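Local coordinates for protein leucine--trna ligase (Agrobacterium radiobacter, PDB 5AH5) that probably charges tRNA(Leu) with leucine at the expense of ATP, as a class I aminoacyl-tRNA synthetase, and is seen here with tRNA and a leucyl-adenylate analogue, at residues Q135-D140 with P506-S511; D488-S493 with L534-F539. All blocks are in the same frame, centred on the assembly; numbering follows the deposited sequence.

Both contacts belong to the catalytic part of a class I synthetase, and both involve the region that runs from D488 to helix 533-546. Contact 1 lies toward the outside: helix 128-143 meets the loop ahead of helix 511-517, with one leucine-proline patch in the interior and a lysine hydrogen-bonded to a carbonyl and a water nearer the surface. Contact 2 is deep, two aromatic side chains between the short helix 489-492 and helix 533-546, at the edge of the adenylate pocket. Their centres are about 15 Å apart and they do not touch, yet helix 533-546 serves both, since its L544 packs against L137 and I509 of contact 1.

Contact 1. Residues Q135-D140 with P506-S511; sequences QKLFLD and PNPIDS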
ATOM      1  N   GLN B 135     -21.781  -0.293  -9.859  1.00 25.78           N
ATOM      2  CA  GLN B 135     -22.562  -0.978 -10.895  1.00 23.87           C
ATOM      3  C   GLN B 135     -22.467  -0.200 -12.179  1.00 23.74           C
ATOM      4  O   GLN B 135     -22.278  -0.793 -13.241  1.00 26.49           O
ATOM      5  CB  GLN B 135     -23.989  -1.234 -10.430  1.00 24.74           C
ATOM      6  CG  GLN B 135     -24.038  -2.313  -9.344  1.00 27.79           C
ATOM      7  CD  GLN B 135     -25.440  -2.539  -8.753  1.00 28.04           C
ATOM      8  OE1 GLN B 135     -26.335  -1.681  -8.799  1.00 26.81           O
ATOM      9  NE2 GLN B 135     -25.619  -3.707  -8.188  1.00 28.36           N
ATOM     10  N   LYS B 136     -22.480   1.116 -12.091  1.00 26.10           N
ATOM     11  CA  LYS B 136     -22.255   1.923 -13.313  1.00 30.32           C
ATOM     12  C   LYS B 136     -20.929   1.718 -13.889  1.00 28.68           C
ATOM     13  O   LYS B 136     -20.796   1.526 -15.122  1.00 30.85           O
ATOM     14  CB  LYS B 136     -22.438   3.404 -13.086  1.00 31.19           C
ATOM     15  CG  LYS B 136     -23.842   3.790 -12.734  1.00 36.20           C
ATOM     16  CD  LYS B 136     -23.903   5.301 -12.599  1.00 41.79           C
ATOM     17  CE  LYS B 136     -25.256   5.758 -12.161  1.00 46.80           C
ATOM     18  NZ  LYS B 136     -25.461   7.177 -12.548  1.00 53.47           N
ATOM     19  N   LEU B 137     -19.908   1.719 -13.022  1.00 32.10           N
ATOM     20  CA  LEU B 137     -18.557   1.451 -13.515  1.00 31.71           C
ATOM     21  C   LEU B 137     -18.466   0.054 -14.120  1.00 30.00           C
ATOM     22  O   LEU B 137     -17.864  -0.134 -15.161  1.00 30.68           O
ATOM     23  CB  LEU B 137     -17.519   1.592 -12.398  1.00 35.79           C
ATOM     24  CG  LEU B 137     -17.121   2.990 -11.921  1.00 36.00           C
ATOM     25  CD1 LEU B 137     -15.916   2.785 -11.009  1.00 38.02           C
ATOM     26  CD2 LEU B 137     -16.768   3.896 -13.075  1.00 37.04           C
ATOM     27  N   PHE B 138     -19.087  -0.941 -13.471  1.00 32.21           N
ATOM     28  CA  PHE B 138     -19.028  -2.319 -14.016  1.00 28.17           C
ATOM     29  C   PHE B 138     -19.621  -2.336 -15.417  1.00 27.22           C
ATOM     30  O   PHE B 138     -19.035  -2.935 -16.335  1.00 26.25           O
ATOM     31  CB  PHE B 138     -19.754  -3.260 -13.102  1.00 28.60           C
ATOM     32  CG  PHE B 138     -19.803  -4.679 -13.588  1.00 31.98           C
ATOM     33  CD1 PHE B 138     -20.686  -5.071 -14.610  1.00 32.99           C
ATOM     34  CD2 PHE B 138     -19.041  -5.666 -12.965  1.00 32.00           C
ATOM     35  CE1 PHE B 138     -20.720  -6.397 -15.043  1.00 32.39           C
ATOM     36  CE2 PHE B 138     -19.123  -6.988 -13.367  1.00 32.27           C
ATOM     37  CZ  PHE B 138     -19.944  -7.345 -14.414  1.00 33.17           C
ATOM     38  N   LEU B 139     -20.769  -1.674 -15.588  1.00 28.80           N
ATOM     39  CA  LEU B 139     -21.459  -1.693 -16.910  1.00 32.31           C
ATOM     40  C   LEU B 139     -20.697  -0.945 -17.975  1.00 33.79           C
ATOM     41  O   LEU B 139     -20.656  -1.376 -19.152  1.00 37.49           O
ATOM     42  CB  LEU B 139     -22.903  -1.193 -16.796  1.00 30.99           C
ATOM     43  CG  LEU B 139     -23.767  -2.186 -16.021  1.00 32.27           C
ATOM     44  CD1 LEU B 139     -25.155  -1.624 -15.793  1.00 34.72           C
ATOM     45  CD2 LEU B 139     -23.860  -3.533 -16.739  1.00 31.57           C
ATOM     46  N   ASP B 140     -20.035   0.140 -17.579  1.00 35.63           N
ATOM     47  CA  ASP B 140     -19.092   0.825 -18.529  1.00 34.30           C
ATOM     48  C   ASP B 140     -17.951  -0.083 -18.971  1.00 33.14           C
ATOM     49  O   ASP B 140     -17.715  -0.291 -20.189  1.00 34.19           O
ATOM     50  CB  ASP B 140     -18.657   2.169 -17.976  1.00 36.86           C
ATOM     51  CG  ASP B 140     -18.051   3.087 -19.031  1.00 47.21           C
ATOM     52  OD1 ASP B 140     -18.340   2.943 -20.236  1.00 48.09           O
ATOM     53  OD2 ASP B 140     -17.232   3.948 -18.635  1.00 50.88           O
ATOM     54  N   PRO B 506     -24.340  10.826  -7.812  1.00 35.34           N
ATOM     55  CA  PRO B 506     -24.899   9.848  -8.723  1.00 38.60           C
ATOM     56  C   PRO B 506     -23.983   9.534  -9.888  1.00 40.75           C
ATOM     57  O   PRO B 506     -24.287   8.602 -10.646  1.00 39.53           O
ATOM     58  CB  PRO B 506     -26.189  10.541  -9.240  1.00 43.82           C
ATOM     59  CG  PRO B 506     -25.814  11.969  -9.264  1.00 45.81           C
ATOM     60  CD  PRO B 506     -25.001  12.137  -7.980  1.00 45.86           C
ATOM     61  N   ASN B 507     -22.874  10.283 -10.065  1.00 34.90           N
ATOM     62  CA  ASN B 507     -21.828   9.842 -10.979  1.00 33.11           C
ATOM     63  C   ASN B 507     -20.720   9.138 -10.145  1.00 29.76           C
ATOM     64  O   ASN B 507     -20.480   9.518  -9.037  1.00 31.35           O
ATOM     65  CB  ASN B 507     -21.229  11.031 -11.707  1.00 44.62           C
ATOM     66  CG  ASN B 507     -22.255  11.807 -12.496  1.00 53.89           C
ATOM     67  OD1 ASN B 507     -22.443  13.006 -12.268  1.00 58.06           O
ATOM     68  ND2 ASN B 507     -22.944  11.116 -13.422  1.00 56.79           N
ATOM     69  N   PRO B 508     -20.108   8.087 -10.661  1.00 28.82           N
ATOM     70  CA  PRO B 508     -19.185   7.357  -9.816  1.00 32.00           C
ATOM     71  C   PRO B 508     -18.019   8.267  -9.370  1.00 31.61           C
ATOM     72  O   PRO B 508     -17.819   8.458  -8.137  1.00 30.91           O
ATOM     73  CB  PRO B 508     -18.719   6.194 -10.687  1.00 31.90           C
ATOM     74  CG  PRO B 508     -19.540   6.185 -11.904  1.00 30.54           C
ATOM     75  CD  PRO B 508     -20.293   7.468 -11.989  1.00 31.62           C
ATOM     76  N   ILE B 509     -17.415   8.952 -10.339  1.00 29.29           N
ATOM     77  CA  ILE B 509     -16.240   9.798 -10.104  1.00 32.12           C
ATOM     78  C   ILE B 509     -16.390  11.259 -10.636  1.00 35.04           C
ATOM     79  O   ILE B 509     -16.733  11.477 -11.782  1.00 35.85           O
ATOM     80  CB  ILE B 509     -15.050   9.171 -10.763  1.00 30.76           C
ATOM     81  CG1 ILE B 509     -14.725   7.841 -10.096  1.00 31.83           C
ATOM     82  CG2 ILE B 509     -13.835  10.077 -10.631  1.00 34.69           C
ATOM     83  CD1 ILE B 509     -13.743   6.997 -10.881  1.00 31.55           C
ATOM     84  N   ASP B 510     -16.111  12.230  -9.773  1.00 33.67           N
ATOM     85  CA  ASP B 510     -16.151  13.633 -10.097  1.00 32.77           C
ATOM     86  C   ASP B 510     -14.782  13.969 -10.718  1.00 37.11           C
ATOM     87  O   ASP B 510     -13.810  14.196 -10.001  1.00 32.42           O
ATOM     88  CB  ASP B 510     -16.456  14.418  -8.823  1.00 34.75           C
ATOM     89  CG  ASP B 510     -16.670  15.904  -9.093  1.00 39.14           C
ATOM     90  OD1 ASP B 510     -15.928  16.461  -9.918  1.00 39.77           O
ATOM     91  OD2 ASP B 510     -17.526  16.509  -8.445  1.00 40.37           O
ATOM     92  N   SER B 511     -14.711  13.892 -12.051  1.00 35.61           N
ATOM     93  CA  SER B 511     -13.490  14.131 -12.801  1.00 42.01           C
ATOM     94  C   SER B 511     -12.792  15.424 -12.419  1.00 42.43           C
ATOM     95  O   SER B 511     -11.583  15.455 -12.257  1.00 43.22           O
ATOM     96  CB  SER B 511     -13.809  14.139 -14.316  1.00 44.78           C
ATOM     97  OG  SER B 511     -14.283  12.850 -14.701  1.00 46.29           O
TER
HETATM   98  O   HOH W   1     -23.864   8.462 -14.248  1.00 57.27           O
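Helix 128-143 of the synthetase's catalytic part is joined here to the irregular loop leading into helix 511-517, through K136 and L137 on one side and P506 and P508 on the other. The two helix residues divide the work. K136 reaches along the loop with its chain extended beyond CG, and K136 NZ donates to P506 O at 2.7 Å, nearly in line with the carbonyl (C=O...N angle 162°). A long, flexible side chain with a charged end suits this place, because it can span the gap to a backbone oxygen while staying close to solvent. The same ammonium also donates to a water 2.7 Å from K136 NZ, which in turn accepts from N507 ND2 at 2.9 Å, so the lysine holds P506 directly and N507 through the water.

Deeper in, the compact P508 ring points its CB and CG at the isobutyl end of L137. L137 CD2 lies 3.8 Å from P508 CG, and L137 CG is equally close to P508 CB. With chi1 at -75°, CG of L137 sits beside its backbone N, which carries the branch toward the proline. L544 of helix 533-546 and W495 also pack on L137, while R499 NH1 is hydrogen-bonded to P508 O. A helix of the class I catalytic part thus packs on the loop that leads through helix 511-517 to strand 520-524 of the parallel sheet.

Contact 2. Residues D488-S493 with L534-F539; sequences DTFVDS and LIYSRF
A buried aromatic contact between the short, weakly bonded helix 489-492 and helix 533-546 brings F490 against Y536 beside the adenylate pocket. The closest approach is made by the root of the phenylalanine: F490 CB lies 3.6 Å from Y536 CD2, and Y536 CE2 is 3.9 Å from F490 CG. The rings themselves are inclined at 46° with centroids 5.8 Å apart, an oblique pairing. Both side chains set off toward the opposite helix, but F490, with CG beside its own backbone N (chi1 -67°), then swings its ring away, so that Y536 meets mainly its inner end.

Phenylalanine suits the buried face between the helices by offering an apolar CB and ring, and H533 and Y41 also touch F490; Y41 belongs to the predicted HIGH region, a signature of class I synthetases. The F490 side chain comes within about 4 Å of the bound leucyl-sulfamoyl adenosine, which S493 touches directly.

The turn carrying F490 is held by an N-cap: F490 N donates to D488 OD2 at 3.1 Å, from above the carboxylate plane. A water 2.8 Å from D488 OD2 donates to it as well and reaches Y536 OH only weakly. Tyrosine supplies an equally apolar ring while its hydroxyl can reach E167, its main partner, and D488 OD1 forms a salt bridge with R419 and accepts from Q168.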
ATOM      1  N   ASP B 488     -16.221  -9.490  -6.055  1.00 27.43           N
ATOM      2  CA  ASP B 488     -15.156  -9.556  -5.015  1.00 28.59           C
ATOM      3  C   ASP B 488     -14.824  -8.197  -4.344  1.00 26.33           C
ATOM      4  O   ASP B 488     -14.890  -7.173  -5.001  1.00 21.12           O
ATOM      5  CB  ASP B 488     -13.906 -10.132  -5.598  1.00 30.24           C
ATOM      6  CG  ASP B 488     -12.907 -10.549  -4.488  1.00 35.69           C
ATOM      7  OD1 ASP B 488     -13.157 -11.577  -3.748  1.00 31.70           O
ATOM      8  OD2 ASP B 488     -11.883  -9.805  -4.373  1.00 35.93           O
ATOM      9  N   THR B 489     -14.559  -8.232  -3.036  1.00 27.60           N
ATOM     10  CA  THR B 489     -14.124  -7.070  -2.232  1.00 29.32           C
ATOM     11  C   THR B 489     -12.990  -6.223  -2.878  1.00 29.60           C
ATOM     12  O   THR B 489     -12.991  -5.008  -2.757  1.00 26.66           O
ATOM     13  CB  THR B 489     -13.719  -7.471  -0.811  1.00 31.29           C
ATOM     14  OG1 THR B 489     -13.351  -6.309  -0.074  1.00 31.48           O
ATOM     15  CG2 THR B 489     -12.563  -8.475  -0.749  1.00 29.41           C
ATOM     16  N   PHE B 490     -12.105  -6.847  -3.651  1.00 27.46           N
ATOM     17  CA  PHE B 490     -11.049  -6.091  -4.300  1.00 31.06           C
ATOM     18  C   PHE B 490     -11.489  -5.258  -5.498  1.00 31.91           C
ATOM     19  O   PHE B 490     -10.755  -4.333  -5.928  1.00 25.65           O
ATOM     20  CB  PHE B 490      -9.836  -6.966  -4.615  1.00 30.53           C
ATOM     21  CG  PHE B 490      -9.133  -7.431  -3.378  1.00 29.98           C
ATOM     22  CD1 PHE B 490      -8.273  -6.553  -2.687  1.00 26.65           C
ATOM     23  CD2 PHE B 490      -9.293  -8.723  -2.902  1.00 29.04           C
ATOM     24  CE1 PHE B 490      -7.571  -6.992  -1.589  1.00 27.04           C
ATOM     25  CE2 PHE B 490      -8.640  -9.151  -1.758  1.00 30.45           C
ATOM     26  CZ  PHE B 490      -7.780  -8.268  -1.089  1.00 32.17           C
ATOM     27  N   VAL B 491     -12.713  -5.483  -5.964  1.00 26.73           N
ATOM     28  CA  VAL B 491     -13.318  -4.555  -6.934  1.00 27.37           C
ATOM     29  C   VAL B 491     -13.640  -3.290  -6.188  1.00 25.37           C
ATOM     30  O   VAL B 491     -13.246  -2.254  -6.638  1.00 31.92           O
ATOM     31  CB  VAL B 491     -14.597  -5.118  -7.680  1.00 28.18           C
ATOM     32  CG1 VAL B 491     -15.147  -4.100  -8.692  1.00 31.34           C
ATOM     33  CG2 VAL B 491     -14.214  -6.369  -8.454  1.00 31.12           C
ATOM     34  N   ASP B 492     -14.292  -3.369  -5.022  1.00 24.71           N
ATOM     35  CA  ASP B 492     -14.659  -2.183  -4.281  1.00 26.83           C
ATOM     36  C   ASP B 492     -13.394  -1.298  -4.023  1.00 29.39           C
ATOM     37  O   ASP B 492     -13.383  -0.089  -4.225  1.00 29.70           O
ATOM     38  CB  ASP B 492     -15.222  -2.512  -2.918  1.00 30.48           C
ATOM     39  CG  ASP B 492     -16.442  -3.521  -2.931  1.00 37.08           C
ATOM     40  OD1 ASP B 492     -16.782  -4.167  -3.949  1.00 33.33           O
ATOM     41  OD2 ASP B 492     -16.986  -3.681  -1.836  1.00 37.49           O
ATOM     42  N   SER B 493     -12.363  -1.938  -3.517  1.00 25.32           N
ATOM     43  CA  SER B 493     -11.214  -1.249  -3.041  1.00 27.97           C
ATOM     44  C   SER B 493     -10.256  -0.883  -4.168  1.00 29.85           C
ATOM     45  O   SER B 493      -9.270  -0.278  -3.887  1.00 31.12           O
ATOM     46  CB  SER B 493     -10.540  -2.097  -1.935  1.00 27.87           C
ATOM     47  OG  SER B 493     -10.135  -3.369  -2.383  1.00 26.15           O
ATOM     48  N   LEU B 534      -2.701  -3.348  -4.369  1.00 24.66           N
ATOM     49  CA  LEU B 534      -1.731  -2.490  -5.055  1.00 25.63           C
ATOM     50  C   LEU B 534      -1.566  -2.896  -6.502  1.00 25.60           C
ATOM     51  O   LEU B 534      -1.158  -2.091  -7.299  1.00 30.35           O
ATOM     52  CB  LEU B 534      -0.352  -2.500  -4.301  1.00 27.75           C
ATOM     53  CG  LEU B 534      -0.377  -1.892  -2.881  1.00 27.70           C
ATOM     54  CD1 LEU B 534       0.873  -2.136  -2.043  1.00 31.27           C
ATOM     55  CD2 LEU B 534      -0.705  -0.390  -2.962  1.00 26.15           C
ATOM     56  N   ILE B 535      -1.853  -4.145  -6.888  1.00 26.00           N
ATOM     57  CA  ILE B 535      -1.934  -4.435  -8.333  1.00 29.80           C
ATOM     58  C   ILE B 535      -3.253  -3.935  -8.885  1.00 28.68           C
ATOM     59  O   ILE B 535      -3.281  -3.258  -9.880  1.00 32.26           O
ATOM     60  CB  ILE B 535      -1.907  -5.930  -8.637  1.00 36.45           C
ATOM     61  CG1 ILE B 535      -0.509  -6.469  -8.430  1.00 42.74           C
ATOM     62  CG2 ILE B 535      -2.329  -6.196 -10.098  1.00 42.85           C
ATOM     63  CD1 ILE B 535       0.446  -6.161  -9.561  1.00 46.86           C
ATOM     64  N   TYR B 536      -4.364  -4.370  -8.282  1.00 29.27           N
ATOM     65  CA  TYR B 536      -5.688  -4.049  -8.865  1.00 28.54           C
ATOM     66  C   TYR B 536      -5.968  -2.528  -9.018  1.00 27.78           C
ATOM     67  O   TYR B 536      -6.479  -2.092 -10.024  1.00 28.83           O
ATOM     68  CB  TYR B 536      -6.770  -4.662  -7.997  1.00 29.42           C
ATOM     69  CG  TYR B 536      -6.791  -6.183  -7.901  1.00 25.82           C
ATOM     70  CD1 TYR B 536      -6.688  -6.990  -9.024  1.00 29.72           C
ATOM     71  CD2 TYR B 536      -6.923  -6.785  -6.690  1.00 27.30           C
ATOM     72  CE1 TYR B 536      -6.696  -8.395  -8.915  1.00 30.92           C
ATOM     73  CE2 TYR B 536      -7.000  -8.172  -6.560  1.00 29.80           C
ATOM     74  CZ  TYR B 536      -6.881  -8.967  -7.665  1.00 29.82           C
ATOM     75  OH  TYR B 536      -6.929 -10.307  -7.453  1.00 33.01           O
ATOM     76  N   SER B 537      -5.683  -1.759  -7.964  1.00 31.55           N
ATOM     77  CA  SER B 537      -5.786  -0.285  -7.941  1.00 30.96           C
ATOM     78  C   SER B 537      -4.965   0.389  -9.049  1.00 33.08           C
ATOM     79  O   SER B 537      -5.439   1.350  -9.696  1.00 27.73           O
ATOM     80  CB  SER B 537      -5.345   0.248  -6.558  1.00 34.84           C
ATOM     81  OG  SER B 537      -3.970  -0.045  -6.305  1.00 31.38           O
ATOM     82  N   ARG B 538      -3.739  -0.097  -9.292  1.00 30.60           N
ATOM     83  CA  ARG B 538      -2.986   0.467 -10.402  1.00 31.60           C
ATOM     84  C   ARG B 538      -3.683   0.105 -11.715  1.00 31.69           C
ATOM     85  O   ARG B 538      -3.801   0.941 -12.609  1.00 29.53           O
ATOM     86  CB  ARG B 538      -1.528   0.016 -10.405  1.00 29.77           C
ATOM     87  CG  ARG B 538      -0.744   0.471  -9.176  1.00 30.00           C
ATOM     88  CD  ARG B 538       0.681  -0.116  -9.229  1.00 32.18           C
ATOM     89  NE  ARG B 538       1.311   0.392 -10.460  1.00 31.83           N
ATOM     90  CZ  ARG B 538       1.918  -0.325 -11.409  1.00 33.45           C
ATOM     91  NH1 ARG B 538       2.150  -1.631 -11.286  1.00 35.65           N
ATOM     92  NH2 ARG B 538       2.353   0.311 -12.492  1.00 36.39           N
ATOM     93  N   PHE B 539      -4.164  -1.128 -11.827  1.00 30.40           N
ATOM     94  CA  PHE B 539      -4.831  -1.556 -13.055  1.00 31.54           C
ATOM     95  C   PHE B 539      -6.110  -0.726 -13.336  1.00 30.76           C
ATOM     96  O   PHE B 539      -6.330  -0.224 -14.439  1.00 29.60           O
ATOM     97  CB  PHE B 539      -5.152  -3.059 -12.983  1.00 35.58           C
ATOM     98  CG  PHE B 539      -6.159  -3.521 -14.001  1.00 34.69           C
ATOM     99  CD1 PHE B 539      -5.974  -3.267 -15.348  1.00 36.50           C
ATOM    100  CD2 PHE B 539      -7.290  -4.223 -13.607  1.00 39.89           C
ATOM    101  CE1 PHE B 539      -6.886  -3.705 -16.300  1.00 40.18           C
ATOM    102  CE2 PHE B 539      -8.230  -4.648 -14.549  1.00 39.67           C
ATOM    103  CZ  PHE B 539      -8.021  -4.392 -15.899  1.00 37.36           C
TER
HETATM  104  O   HOH W   2     -10.063 -10.484  -6.403  1.00 27.73           O